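Local atomic coordinates of amidohydrolase 3 domain-containing protein (Pyrococcus furiosus, PDB entry 3ICJ), a protein that is uncharacterised but, as a zinc-binding member of the amidohydrolase family, probably hydrolyses carbon-nitrogen bonds other than peptide bonds. Residues Asn62-Tyr67 against Ala480-Lys485; Arg133-Phe138 against Val217-His222; Val244-Leu249 against Leu274-Glu279. All coordinates share one frame; numbering follows the deposited sequence.

Contact 1 of 3, residues Asn62-Tyr67 against Ala480-Lys485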
loop_
_atom_site.group_PDB
_atom_site.type_symbol
_atom_site.label_atom_id
_atom_site.label_comp_id
_atom_site.label_asym_id
_atom_site.label_seq_id
_atom_site.Cartn_x
_atom_site.Cartn_y
_atom_site.Cartn_z
ATOM N N ASN A 62 -18.210 21.677 -6.957
ATOM C CA ASN A 62 -17.304 21.144 -7.977
ATOM C C ASN A 62 -16.158 20.320 -7.348
ATOM O O ASN A 62 -15.001 20.369 -7.794
ATOM C CB ASN A 62 -16.815 22.268 -8.913
ATOM C CG ASN A 62 -17.953 22.891 -9.734
ATOM O OD1 ASN A 62 -18.443 22.282 -10.691
ATOM N ND2 ASN A 62 -18.366 24.109 -9.370
ATOM N N GLU A 63 -16.510 19.588 -6.290
ATOM C CA GLU A 63 -15.595 18.680 -5.562
ATOM C C GLU A 63 -14.435 19.388 -4.835
ATOM O O GLU A 63 -13.388 18.795 -4.603
ATOM C CB GLU A 63 -15.094 17.546 -6.474
ATOM C CG GLU A 63 -16.218 16.664 -6.988
ATOM C CD GLU A 63 -16.156 16.455 -8.485
ATOM O OE1 GLU A 63 -15.155 15.887 -8.981
ATOM O OE2 GLU A 63 -17.123 16.860 -9.167
ATOM N N ARG A 64 -14.642 20.649 -4.470
ATOM C CA ARG A 64 -13.714 21.400 -3.626
ATOM C C ARG A 64 -14.459 22.077 -2.497
ATOM O O ARG A 64 -15.646 22.354 -2.622
ATOM C CB ARG A 64 -12.983 22.462 -4.428
ATOM C CG ARG A 64 -12.374 21.948 -5.704
ATOM C CD ARG A 64 -10.915 22.217 -5.697
ATOM N NE ARG A 64 -10.227 21.463 -6.728
ATOM C CZ ARG A 64 -8.911 21.293 -6.757
ATOM N NH1 ARG A 64 -8.153 21.829 -5.806
ATOM N NH2 ARG A 64 -8.356 20.593 -7.737
ATOM N N VAL A 65 -13.756 22.355 -1.403
ATOM C CA VAL A 65 -14.336 23.052 -0.265
ATOM C C VAL A 65 -14.386 24.544 -0.600
ATOM O O VAL A 65 -13.383 25.144 -0.972
ATOM C CB VAL A 65 -13.528 22.801 1.044
ATOM C CG1 VAL A 65 -14.026 23.697 2.193
ATOM C CG2 VAL A 65 -13.585 21.314 1.441
ATOM N N LEU A 66 -15.573 25.117 -0.464
ATOM C CA LEU A 66 -15.829 26.512 -0.783
ATOM C C LEU A 66 -15.762 27.358 0.492
ATOM O O LEU A 66 -15.280 28.499 0.480
ATOM C CB LEU A 66 -17.229 26.635 -1.411
ATOM C CG LEU A 66 -17.647 28.079 -1.707
ATOM C CD1 LEU A 66 -16.788 28.607 -2.844
ATOM C CD2 LEU A 66 -19.092 28.204 -2.022
ATOM N N TYR A 67 -16.275 26.786 1.581
ATOM C CA TYR A 67 -16.375 27.464 2.871
ATOM C C TYR A 67 -16.324 26.417 3.994
ATOM O O TYR A 67 -16.978 25.376 3.923
ATOM C CB TYR A 67 -17.694 28.300 2.941
ATOM C CG TYR A 67 -17.943 28.936 4.291
ATOM C CD1 TYR A 67 -17.291 30.116 4.658
ATOM C CD2 TYR A 67 -18.791 28.330 5.220
ATOM C CE1 TYR A 67 -17.492 30.676 5.918
ATOM C CE2 TYR A 67 -19.005 28.880 6.467
ATOM C CZ TYR A 67 -18.352 30.046 6.818
ATOM O OH TYR A 67 -18.573 30.592 8.071
ATOM N N ALA A 480 0.606 15.699 -2.876
ATOM C CA ALA A 480 -0.794 15.981 -3.207
ATOM C C ALA A 480 -1.272 17.095 -2.296
ATOM O O ALA A 480 -1.851 16.841 -1.232
ATOM C CB ALA A 480 -1.625 14.731 -2.974
ATOM N N GLU A 481 -1.013 18.328 -2.711
ATOM C CA GLU A 481 -1.083 19.492 -1.820
ATOM C C GLU A 481 -2.514 19.939 -1.481
ATOM O O GLU A 481 -2.731 20.658 -0.500
ATOM C CB GLU A 481 -0.286 20.675 -2.411
ATOM C CG GLU A 481 1.207 20.383 -2.736
ATOM C CD GLU A 481 2.047 19.899 -1.531
ATOM O OE1 GLU A 481 1.784 20.312 -0.369
ATOM O OE2 GLU A 481 2.991 19.104 -1.765
ATOM N N ASP A 482 -3.471 19.515 -2.298
ATOM C CA ASP A 482 -4.887 19.866 -2.100
ATOM C C ASP A 482 -5.721 18.706 -1.531
ATOM O O ASP A 482 -6.946 18.698 -1.650
ATOM C CB ASP A 482 -5.483 20.409 -3.407
ATOM C CG ASP A 482 -5.459 19.395 -4.544
ATOM O OD1 ASP A 482 -4.760 18.350 -4.461
ATOM O OD2 ASP A 482 -6.150 19.664 -5.544
ATOM N N LEU A 483 -5.051 17.731 -0.903
ATOM C CA LEU A 483 -5.745 16.653 -0.193
ATOM C C LEU A 483 -5.331 16.581 1.277
ATOM O O LEU A 483 -4.242 17.027 1.634
ATOM C CB LEU A 483 -5.510 15.289 -0.884
ATOM C CG LEU A 483 -6.313 15.073 -2.169
ATOM C CD1 LEU A 483 -5.702 14.016 -3.055
ATOM C CD2 LEU A 483 -7.788 14.771 -1.884
ATOM N N GLY A 484 -6.194 15.997 2.106
ATOM C CA GLY A 484 -5.876 15.671 3.503
ATOM C C GLY A 484 -6.490 16.555 4.575
ATOM O O GLY A 484 -6.446 16.214 5.759
ATOM N N LYS A 485 -7.029 17.700 4.155
ATOM C CA LYS A 485 -7.707 18.668 5.023
ATOM C C LYS A 485 -9.029 19.052 4.367
ATOM O O LYS A 485 -9.238 18.772 3.181
ATOM C CB LYS A 485 -6.845 19.936 5.209
ATOM C CG LYS A 485 -5.550 19.744 6.019
ATOM C CD LYS A 485 -4.922 21.119 6.361
ATOM C CE LYS A 485 -3.488 20.989 6.884
ATOM N NZ LYS A 485 -3.400 20.391 8.273
#
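A type I beta turn from Ala480 to Leu483 presents Asp482, its third residue, to Arg64 on strand 64-69, an outer strand of the small N-terminal sheet. The turn lies in the loop that follows helix 463-477, and the bridge between these two side chains carries the contact. The backbones stay well apart, Arg64 CA and Asp482 CA being 9.1 Å from each other, and the arginine has to span most of that gap. Its chain kinks at chi2 (-123°), and this turns the guanidinium toward the carboxylate. Asp482 OD2 sits 3.0 Å from Arg64 NH1 and 3.2 Å from Arg64 NH2, approaching the guanidinium obliquely. The two flat groups are turned 46° against each other, and the NH1 to OD2 bond is weak, with an N-H...O angle of 123°. Both atoms have further partners: Asp482 OD2 has its stronger partner in Arg491 NE, and Arg64 NH1 donates to the carbonyl of Gly489. Asp482 thus accepts from two arginines through one oxygen, and its carboxylate probably draws the two guanidinium groups together. With the hydrogen bond so bent, attraction between the charges probably does more than aimed hydrogen bonding to join strand and turn here.

Contact 2 of 3, residues Arg133-Phe138 against Val217-His222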
loop_
_atom_site.group_PDB
_atom_site.type_symbol
_atom_site.label_atom_id
_atom_site.label_comp_id
_atom_site.label_asym_id
_atom_site.label_seq_id
_atom_site.Cartn_x
_atom_site.Cartn_y
_atom_site.Cartn_z
ATOM N N ARG A 133 -14.880 -18.644 -9.040
ATOM C CA ARG A 133 -15.453 -18.192 -10.308
ATOM C C ARG A 133 -14.436 -18.208 -11.451
ATOM O O ARG A 133 -14.694 -18.764 -12.520
ATOM C CB ARG A 133 -16.053 -16.793 -10.157
ATOM C CG ARG A 133 -17.562 -16.743 -10.329
ATOM C CD ARG A 133 -18.172 -18.134 -10.256
ATOM N NE ARG A 133 -18.591 -18.478 -8.900
ATOM C CZ ARG A 133 -19.355 -17.704 -8.136
ATOM N NH1 ARG A 133 -19.787 -16.537 -8.593
ATOM N NH2 ARG A 133 -19.687 -18.097 -6.913
ATOM N N GLY A 134 -13.282 -17.594 -11.212
ATOM C CA GLY A 134 -12.328 -17.232 -12.274
ATOM C C GLY A 134 -12.073 -18.266 -13.374
ATOM O O GLY A 134 -12.206 -19.482 -13.156
ATOM N N ARG A 135 -11.697 -17.779 -14.562
ATOM C CA ARG A 135 -11.222 -18.651 -15.654
ATOM C C ARG A 135 -9.973 -19.393 -15.176
ATOM O O ARG A 135 -9.718 -20.526 -15.596
ATOM C CB ARG A 135 -10.964 -17.873 -16.960
ATOM C CG ARG A 135 -10.266 -16.535 -16.771
ATOM C CD ARG A 135 -10.007 -15.772 -18.078
ATOM N NE ARG A 135 -8.784 -14.981 -17.939
ATOM C CZ ARG A 135 -7.551 -15.454 -18.148
ATOM N NH1 ARG A 135 -7.355 -16.710 -18.532
ATOM N NH2 ARG A 135 -6.500 -14.672 -17.978
ATOM N N ILE A 136 -9.221 -18.733 -14.286
ATOM C CA ILE A 136 -8.193 -19.356 -13.437
ATOM C C ILE A 136 -8.606 -19.197 -11.966
ATOM O O ILE A 136 -9.052 -18.120 -11.561
ATOM C CB ILE A 136 -6.799 -18.721 -13.662
ATOM C CG1 ILE A 136 -6.411 -18.819 -15.139
ATOM C CG2 ILE A 136 -5.733 -19.430 -12.825
ATOM C CD1 ILE A 136 -5.648 -17.644 -15.640
ATOM N N ILE A 137 -8.477 -20.277 -11.184
ATOM C CA ILE A 137 -8.796 -20.252 -9.752
ATOM C C ILE A 137 -7.528 -20.104 -8.920
ATOM O O ILE A 137 -6.699 -21.011 -8.895
ATOM C CB ILE A 137 -9.551 -21.529 -9.276
ATOM C CG1 ILE A 137 -10.825 -21.760 -10.095
ATOM C CG2 ILE A 137 -9.893 -21.428 -7.784
ATOM C CD1 ILE A 137 -11.327 -23.190 -10.033
ATOM N N PHE A 138 -7.407 -18.967 -8.240
ATOM C CA PHE A 138 -6.339 -18.708 -7.280
ATOM C C PHE A 138 -6.863 -18.885 -5.864
ATOM O O PHE A 138 -7.991 -18.511 -5.563
ATOM C CB PHE A 138 -5.761 -17.293 -7.462
ATOM C CG PHE A 138 -5.136 -17.068 -8.819
ATOM C CD1 PHE A 138 -3.866 -17.573 -9.110
ATOM C CD2 PHE A 138 -5.824 -16.378 -9.810
ATOM C CE1 PHE A 138 -3.282 -17.378 -10.373
ATOM C CE2 PHE A 138 -5.253 -16.177 -11.077
ATOM C CZ PHE A 138 -3.976 -16.679 -11.356
ATOM N N VAL A 217 -5.301 -7.531 -19.290
ATOM C CA VAL A 217 -5.710 -6.167 -18.918
ATOM C C VAL A 217 -7.090 -6.172 -18.233
ATOM O O VAL A 217 -7.251 -5.558 -17.190
ATOM C CB VAL A 217 -5.679 -5.199 -20.128
ATOM C CG1 VAL A 217 -6.392 -3.864 -19.803
ATOM C CG2 VAL A 217 -4.232 -4.963 -20.568
ATOM N N LYS A 218 -8.056 -6.902 -18.799
ATOM C CA LYS A 218 -9.385 -7.065 -18.186
ATOM C C LYS A 218 -9.328 -7.642 -16.762
ATOM O O LYS A 218 -10.027 -7.153 -15.867
ATOM C CB LYS A 218 -10.284 -7.960 -19.050
ATOM C CG LYS A 218 -11.171 -7.251 -20.059
ATOM C CD LYS A 218 -11.907 -8.259 -20.959
ATOM C CE LYS A 218 -12.877 -9.175 -20.191
ATOM N NZ LYS A 218 -14.229 -8.566 -20.025
ATOM N N ASP A 219 -8.498 -8.670 -16.550
ATOM C CA ASP A 219 -8.291 -9.220 -15.195
ATOM C C ASP A 219 -7.802 -8.117 -14.249
ATOM O O ASP A 219 -8.308 -7.993 -13.127
ATOM C CB ASP A 219 -7.256 -10.338 -15.169
ATOM C CG ASP A 219 -7.672 -11.575 -15.932
ATOM O OD1 ASP A 219 -8.873 -11.908 -15.983
ATOM O OD2 ASP A 219 -6.759 -12.247 -16.451
ATOM N N TYR A 220 -6.849 -7.302 -14.701
ATOM C CA TYR A 220 -6.333 -6.211 -13.854
ATOM C C TYR A 220 -7.353 -5.129 -13.543
ATOM O O TYR A 220 -7.377 -4.636 -12.412
ATOM C CB TYR A 220 -5.073 -5.561 -14.423
ATOM C CG TYR A 220 -3.811 -6.293 -14.065
ATOM C CD1 TYR A 220 -3.384 -7.383 -14.815
ATOM C CD2 TYR A 220 -3.053 -5.913 -12.963
ATOM C CE1 TYR A 220 -2.219 -8.074 -14.492
ATOM C CE2 TYR A 220 -1.869 -6.599 -12.624
ATOM C CZ TYR A 220 -1.464 -7.681 -13.403
ATOM O OH TYR A 220 -0.314 -8.375 -13.094
ATOM N N LYS A 221 -8.218 -4.811 -14.512
ATOM C CA LYS A 221 -9.307 -3.838 -14.300
ATOM C C LYS A 221 -10.228 -4.319 -13.193
ATOM O O LYS A 221 -10.630 -3.549 -12.326
ATOM C CB LYS A 221 -10.119 -3.638 -15.584
ATOM C CG LYS A 221 -9.418 -2.831 -16.677
ATOM C CD LYS A 221 -10.276 -2.775 -17.929
ATOM C CE LYS A 221 -11.426 -1.796 -17.745
ATOM N NZ LYS A 221 -12.435 -1.917 -18.841
ATOM N N HIS A 222 -10.554 -5.605 -13.249
ATOM C CA HIS A 222 -11.407 -6.248 -12.266
ATOM C C HIS A 222 -10.781 -6.233 -10.857
ATOM O O HIS A 222 -11.446 -5.870 -9.886
ATOM C CB HIS A 222 -11.738 -7.670 -12.714
ATOM C CG HIS A 222 -12.875 -8.275 -11.955
ATOM N ND1 HIS A 222 -12.714 -8.864 -10.721
ATOM C CD2 HIS A 222 -14.195 -8.356 -12.241
ATOM C CE1 HIS A 222 -13.883 -9.296 -10.285
ATOM N NE2 HIS A 222 -14.798 -9.000 -11.189
#
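Arg135, in the loop leading into strand 137-142, runs past the first turn of helix 217-233, and its CA lies 9.9 Å from the CA of Asp219, the third residue of that helix. The backbones do not meet; one ion pair closes the gap, and both residues send CB toward the other segment. Arg135 CG stands between the backbone N and the carbonyl carbon (chi1 42°), and the chain then runs out to a bend at chi3 before its guanidinium meets the aspartate. Seen as whole side chains, the two cross at about a right angle, yet their flat ends are nearly coplanar, 16° apart. Arg135 NH2 donates to Asp219 OD2 at 2.9 Å with an N-H...O angle of 157°, reaching the syn lone pair of that oxygen. OD2 stands at the edge of the guanidinium, tilted slightly from its plane. Arg135 NE lies 3.6 Å from Asp219 OD1, too far to bond, and NH2 to OD2 is the single hydrogen bond between them. Each of its two ends is shared. NH2 also donates to the carbonyl of Ile214, and OD2 also accepts the backbone N-H of Thr216, just ahead of the helix, so the salt bridge is anchored to the short connection between helices 200-214 and 217-233. Beside it, Ile136 CG2 lies 3.5 Å above one face of the Phe138 ring, toward its rim. These two side chains rest on Ile214 and Ile210 of helix 200-214, while Ile137 and Phe138 pair through their backbones with Phe164 and Val114 of the flanking strands.

Contact 3 of 3, residues Val244-Leu249 against Leu274-Glu279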
loop_
_atom_site.group_PDB
_atom_site.type_symbol
_atom_site.label_atom_id
_atom_site.label_comp_id
_atom_site.label_asym_id
_atom_site.label_seq_id
_atom_site.Cartn_x
_atom_site.Cartn_y
_atom_site.Cartn_z
ATOM N N VAL A 244 3.399 -0.126 -10.141
ATOM C CA VAL A 244 2.450 -0.284 -11.240
ATOM C C VAL A 244 3.245 -0.779 -12.473
ATOM O O VAL A 244 4.111 -0.055 -12.990
ATOM C CB VAL A 244 1.689 1.058 -11.547
ATOM C CG1 VAL A 244 0.695 0.873 -12.674
ATOM C CG2 VAL A 244 0.985 1.619 -10.298
ATOM N N GLY A 245 2.980 -2.019 -12.896
ATOM C CA GLY A 245 3.594 -2.609 -14.090
ATOM C C GLY A 245 2.806 -2.315 -15.358
ATOM O O GLY A 245 1.827 -1.568 -15.324
ATOM N N GLU A 246 3.224 -2.921 -16.470
ATOM C CA GLU A 246 2.640 -2.673 -17.794
ATOM C C GLU A 246 1.125 -2.856 -17.833
ATOM O O GLU A 246 0.412 -1.931 -18.241
ATOM C CB GLU A 246 3.287 -3.551 -18.883
ATOM C CG GLU A 246 4.774 -3.310 -19.119
ATOM C CD GLU A 246 5.084 -2.439 -20.344
ATOM O OE1 GLU A 246 4.153 -2.099 -21.109
ATOM O OE2 GLU A 246 6.277 -2.106 -20.540
ATOM N N LYS A 247 0.641 -4.033 -17.423
ATOM C CA LYS A 247 -0.792 -4.346 -17.499
ATOM C C LYS A 247 -1.667 -3.580 -16.500
ATOM O O LYS A 247 -2.790 -3.200 -16.844
ATOM C CB LYS A 247 -1.040 -5.863 -17.412
ATOM C CG LYS A 247 -0.648 -6.583 -18.704
ATOM C CD LYS A 247 -0.769 -8.096 -18.600
ATOM C CE LYS A 247 -0.475 -8.712 -19.960
ATOM N NZ LYS A 247 -0.347 -10.204 -19.918
ATOM N N ALA A 248 -1.158 -3.367 -15.287
ATOM C CA ALA A 248 -1.848 -2.518 -14.309
ATOM C C ALA A 248 -2.033 -1.076 -14.792
ATOM O O ALA A 248 -3.114 -0.544 -14.628
ATOM C CB ALA A 248 -1.168 -2.545 -12.963
ATOM N N LEU A 249 -0.989 -0.472 -15.377
ATOM C CA LEU A 249 -1.099 0.836 -16.052
ATOM C C LEU A 249 -2.113 0.841 -17.198
ATOM O O LEU A 249 -2.956 1.733 -17.253
ATOM C CB LEU A 249 0.266 1.368 -16.530
ATOM C CG LEU A 249 0.262 2.790 -17.138
ATOM C CD1 LEU A 249 -0.189 3.831 -16.110
ATOM C CD2 LEU A 249 1.631 3.158 -17.645
ATOM N N LEU A 274 9.734 3.284 -17.993
ATOM C CA LEU A 274 10.441 4.515 -18.423
ATOM C C LEU A 274 10.760 4.619 -19.919
ATOM O O LEU A 274 10.670 5.718 -20.483
ATOM C CB LEU A 274 11.709 4.763 -17.607
ATOM C CG LEU A 274 11.483 5.202 -16.155
ATOM C CD1 LEU A 274 12.730 4.919 -15.326
ATOM C CD2 LEU A 274 11.071 6.662 -16.066
ATOM N N ASP A 275 11.127 3.500 -20.557
ATOM C CA ASP A 275 11.368 3.494 -21.993
ATOM C C ASP A 275 10.179 4.035 -22.810
ATOM O O ASP A 275 10.372 4.875 -23.682
ATOM C CB ASP A 275 11.727 2.096 -22.508
ATOM C CG ASP A 275 13.110 1.619 -22.078
ATOM O OD1 ASP A 275 13.965 2.405 -21.613
ATOM O OD2 ASP A 275 13.337 0.408 -22.221
ATOM N N LYS A 276 8.962 3.564 -22.509
ATOM C CA LYS A 276 7.767 3.975 -23.247
ATOM C C LYS A 276 7.360 5.409 -22.913
ATOM O O LYS A 276 6.942 6.156 -23.808
ATOM C CB LYS A 276 6.600 3.003 -22.999
ATOM C CG LYS A 276 6.752 1.656 -23.717
ATOM C CD LYS A 276 5.596 0.729 -23.375
ATOM C CE LYS A 276 5.773 -0.618 -24.080
ATOM N NZ LYS A 276 4.567 -1.488 -23.933
ATOM N N LEU A 277 7.527 5.794 -21.641
ATOM C CA LEU A 277 7.292 7.182 -21.215
ATOM C C LEU A 277 8.207 8.193 -21.937
ATOM O O LEU A 277 7.719 9.197 -22.470
ATOM C CB LEU A 277 7.383 7.333 -19.683
ATOM C CG LEU A 277 6.404 6.625 -18.733
ATOM C CD1 LEU A 277 6.441 7.293 -17.339
ATOM C CD2 LEU A 277 4.988 6.629 -19.243
ATOM N N GLU A 278 9.507 7.897 -21.981
ATOM C CA GLU A 278 10.508 8.735 -22.669
ATOM C C GLU A 278 10.272 8.884 -24.166
ATOM O O GLU A 278 10.574 9.939 -24.741
ATOM C CB GLU A 278 11.932 8.208 -22.416
ATOM C CG GLU A 278 12.356 8.373 -20.989
ATOM C CD GLU A 278 13.694 7.767 -20.681
ATOM O OE1 GLU A 278 14.216 6.977 -21.500
ATOM O OE2 GLU A 278 14.234 8.093 -19.607
ATOM N N GLU A 279 9.701 7.845 -24.784
ATOM C CA GLU A 279 9.404 7.861 -26.220
ATOM C C GLU A 279 8.201 8.743 -26.571
ATOM O O GLU A 279 8.048 9.152 -27.719
ATOM C CB GLU A 279 9.251 6.442 -26.799
ATOM C CG GLU A 279 10.555 5.671 -26.994
ATOM C CD GLU A 279 11.478 6.313 -28.030
ATOM O OE1 GLU A 279 12.660 6.559 -27.696
ATOM O OE2 GLU A 279 11.017 6.589 -29.163
#
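Lys276 of helix 274-280 reaches across to Glu246 in the first turn of helix 246-257, bridging two successive helices on the outside of the beta/alpha barrel expected of an amidohydrolase. Parallel strands 236-244 and 264-269 each lead into one of them, and Gly245 is the N-cap of the first. From CB, which points toward the glutamate segment, the lysine chain leaves with CG anti to the carbonyl carbon (chi1 -74°) and stays extended to its end. CB and CG do not yet touch the glutamate; CG is still 5.0 Å from Glu246 OE2. CD is the first atom to come close, 3.9 Å from Glu246 OE1. CE passes 3.7 Å from OE1 and 3.9 Å from OE2, so the last methylene groups of the lysine pass close to both carboxylate oxygens before the charge is met. NZ then closes the salt bridge with Glu246 OE1. Glu246 bends at chi2 (-100°) to bring its carboxylate across the lysine, and the side chains cross at about a right angle. Lys250, one turn further along the helix, adds only a long, weak ion pair to OE1. Deeper in, Leu249 and Leu277 both pack on Leu269 of strand 264-269. The bridge itself is 2.9 Å from Lys276 NZ to Glu246 OE1, the ammonium arriving on the syn side of OE1 and 22° out of the carboxylate plane.

From the N terminus, after four short strands the chain reaches contact 1 at residues 62-67, but the loop that this opens closes only at 480-485, so it encloses nearly the whole protein and fastens the small N-terminal sheet to the turn after helix 463-477. Within it, contact 2 opens at 133-138 and closes at 217-222, joining the loop that leads into strand 137-142 to helix 217-233. Contact 3 follows in series, between helices 246-257 and 274-280, successive helices of what is probably the barrel. No two loops cross. Contacts 2 and 3 touch where Tyr220 packs on Lys247 and Ala248; contact 1 stays clear, its nearest atoms about 15 Å from contact 3 and about 20 Å from contact 2.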